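PDB 2GU0: Non-structural protein 2 from Human rotavirus C, which probably takes part in replication and packaging of the viral genome as an octamer that binds single-stranded RNA and hydrolyses nucleoside triphosphates. Local coordinates for residues V106-L111 against K175-M180. Numbering follows the deposited sequence.
Sequences VQVRHL and KLLPLM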
loop_
_atom_site.group_PDB
_atom_site.type_symbol
_atom_site.label_atom_id
_atom_site.label_comp_id
_atom_site.label_asym_id
_atom_site.label_seq_id
_atom_site.Cartn_x
_atom_site.Cartn_y
_atom_site.Cartn_z
ATOM N N VAL A 106 26.499 -0.568 32.181
ATOM C CA VAL A 106 26.219 -1.681 31.292
ATOM C C VAL A 106 26.718 -1.405 29.874
ATOM O O VAL A 106 26.866 -0.248 29.479
ATOM C CB VAL A 106 24.688 -1.945 31.311
ATOM C CG1 VAL A 106 24.194 -2.360 29.959
ATOM C CG2 VAL A 106 24.365 -3.009 32.336
ATOM N N GLN A 107 26.997 -2.469 29.122
ATOM C CA GLN A 107 27.466 -2.343 27.751
ATOM C C GLN A 107 26.260 -2.328 26.814
ATOM O O GLN A 107 25.947 -3.318 26.152
ATOM C CB GLN A 107 28.379 -3.507 27.396
ATOM C CG GLN A 107 29.597 -3.650 28.284
ATOM C CD GLN A 107 30.696 -4.521 27.659
ATOM O OE1 GLN A 107 31.542 -5.062 28.373
ATOM N NE2 GLN A 107 30.696 -4.644 26.326
ATOM N N VAL A 108 25.593 -1.184 26.761
ATOM C CA VAL A 108 24.397 -0.998 25.955
ATOM C C VAL A 108 24.412 -1.474 24.509
ATOM O O VAL A 108 23.448 -2.079 24.053
ATOM C CB VAL A 108 23.978 0.479 25.953
ATOM C CG1 VAL A 108 22.683 0.644 25.179
ATOM C CG2 VAL A 108 23.824 0.978 27.386
ATOM N N ARG A 109 25.485 -1.198 23.776
ATOM C CA ARG A 109 25.538 -1.604 22.381
ATOM C C ARG A 109 25.779 -3.087 22.258
ATOM O O ARG A 109 25.333 -3.724 21.301
ATOM C CB ARG A 109 26.617 -0.828 21.642
ATOM C CG ARG A 109 26.410 0.673 21.671
ATOM C CD ARG A 109 27.313 1.352 20.673
ATOM N NE ARG A 109 27.623 2.724 21.057
ATOM C CZ ARG A 109 28.273 3.050 22.171
ATOM N NH1 ARG A 109 28.681 2.101 23.021
ATOM N NH2 ARG A 109 28.520 4.323 22.435
ATOM N N HIS A 110 26.490 -3.634 23.235
ATOM C CA HIS A 110 26.775 -5.061 23.277
ATOM C C HIS A 110 25.418 -5.748 23.521
ATOM O O HIS A 110 25.049 -6.674 22.810
ATOM C CB HIS A 110 27.790 -5.333 24.409
ATOM C CG HIS A 110 28.171 -6.775 24.588
ATOM N ND1 HIS A 110 29.437 -7.159 24.967
ATOM C CD2 HIS A 110 27.434 -7.911 24.552
ATOM C CE1 HIS A 110 29.467 -8.465 25.164
ATOM N NE2 HIS A 110 28.262 -8.947 24.920
ATOM N N LEU A 111 24.657 -5.269 24.499
ATOM C CA LEU A 111 23.358 -5.871 24.796
ATOM C C LEU A 111 22.428 -5.770 23.610
ATOM O O LEU A 111 21.646 -6.691 23.343
ATOM C CB LEU A 111 22.701 -5.197 25.999
ATOM C CG LEU A 111 23.363 -5.499 27.336
ATOM C CD1 LEU A 111 22.766 -4.629 28.410
ATOM C CD2 LEU A 111 23.181 -6.971 27.661
ATOM N N LYS A 175 19.267 1.018 17.265
ATOM C CA LYS A 175 18.245 2.001 17.598
ATOM C C LYS A 175 18.532 2.699 18.945
ATOM O O LYS A 175 18.097 3.826 19.170
ATOM C CB LYS A 175 16.851 1.358 17.608
ATOM C CG LYS A 175 16.163 1.348 16.240
ATOM C CD LYS A 175 14.632 1.098 16.338
ATOM C CE LYS A 175 13.796 2.342 16.755
ATOM N NZ LYS A 175 12.334 2.032 16.935
ATOM N N LEU A 176 19.288 2.046 19.825
ATOM C CA LEU A 176 19.605 2.626 21.128
ATOM C C LEU A 176 20.684 3.704 21.094
ATOM O O LEU A 176 20.399 4.870 21.346
ATOM C CB LEU A 176 19.990 1.525 22.126
ATOM C CG LEU A 176 18.843 0.626 22.604
ATOM C CD1 LEU A 176 19.345 -0.349 23.658
ATOM C CD2 LEU A 176 17.735 1.488 23.186
ATOM N N LEU A 177 21.917 3.323 20.781
ATOM C CA LEU A 177 23.011 4.281 20.721
ATOM C C LEU A 177 23.808 4.091 19.447
ATOM O O LEU A 177 24.891 3.505 19.467
ATOM C CB LEU A 177 23.929 4.104 21.918
ATOM C CG LEU A 177 23.256 4.194 23.290
ATOM C CD1 LEU A 177 24.253 3.791 24.372
ATOM C CD2 LEU A 177 22.747 5.610 23.531
ATOM N N PRO A 178 23.286 4.597 18.316
ATOM C CA PRO A 178 23.909 4.510 16.989
ATOM C C PRO A 178 25.371 4.923 17.009
ATOM O O PRO A 178 25.746 5.849 17.724
ATOM C CB PRO A 178 23.059 5.455 16.155
ATOM C CG PRO A 178 21.716 5.312 16.771
ATOM C CD PRO A 178 22.034 5.369 18.244
ATOM N N LEU A 179 26.197 4.237 16.226
ATOM C CA LEU A 179 27.628 4.541 16.173
ATOM C C LEU A 179 28.237 4.080 14.843
ATOM O O LEU A 179 27.791 3.097 14.244
ATOM C CB LEU A 179 28.349 3.863 17.338
ATOM C CG LEU A 179 29.757 4.367 17.614
ATOM C CD1 LEU A 179 29.655 5.809 18.048
ATOM C CD2 LEU A 179 30.422 3.532 18.694
ATOM N N MET A 180 29.274 4.780 14.399
ATOM C CA MET A 180 29.907 4.463 13.121
ATOM C C MET A 180 31.149 3.584 13.172
ATOM O O MET A 180 31.490 2.950 12.177
ATOM C CB MET A 180 30.232 5.759 12.385
ATOM C CG MET A 180 29.071 6.725 12.380
ATOM S SD MET A 180 27.552 5.863 11.976
ATOM C CE MET A 180 27.815 5.500 10.190
#
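Val108 and Arg109, in the first turn of helix 108-119, meet segment 175-180 through two neighbouring contacts, one apolar and one polar. CG1 of Val108 is the branch that does most of the touching: it lies 3.6 Å from CD1 of Leu177 and 3.8 Å from CD1 of Leu176. With CG1 anti to the backbone N (chi1 -177°), this methyl is directed at the loop and sits between the two leucine methyls, and the valine crosses both leucines at about a right angle. Beside it, Arg109 runs extended from CG to NE and reaches the loop with CD and NE. NE of Arg109 donates a weak hydrogen bond to the backbone O of Leu177, 3.3 Å long and well bent at 121°, the oxygen lying obliquely to the guanidinium. The CD2 methyl of Leu179 lies over one face of that group, 3.8 Å from NE of Arg109. This segment belongs to the loop linking strands 164-170 and 182-188 of the antiparallel sheet in the HIT-like C-terminal region, so the contact joins this part of the fold to a helix of the N-terminal region. Gln107, at the N-cap, Val108 and Arg109 are predicted to bind ATP, as is Arg224, whose side chain lies about 7 Å from that of Leu179. Further out, the Glu112 carboxylate accepts hydrogen bonds from the backbone N atoms of Lys175 and Leu176, tying the loop to the same helix, while Leu79 of helix 74-90 packs against Leu176.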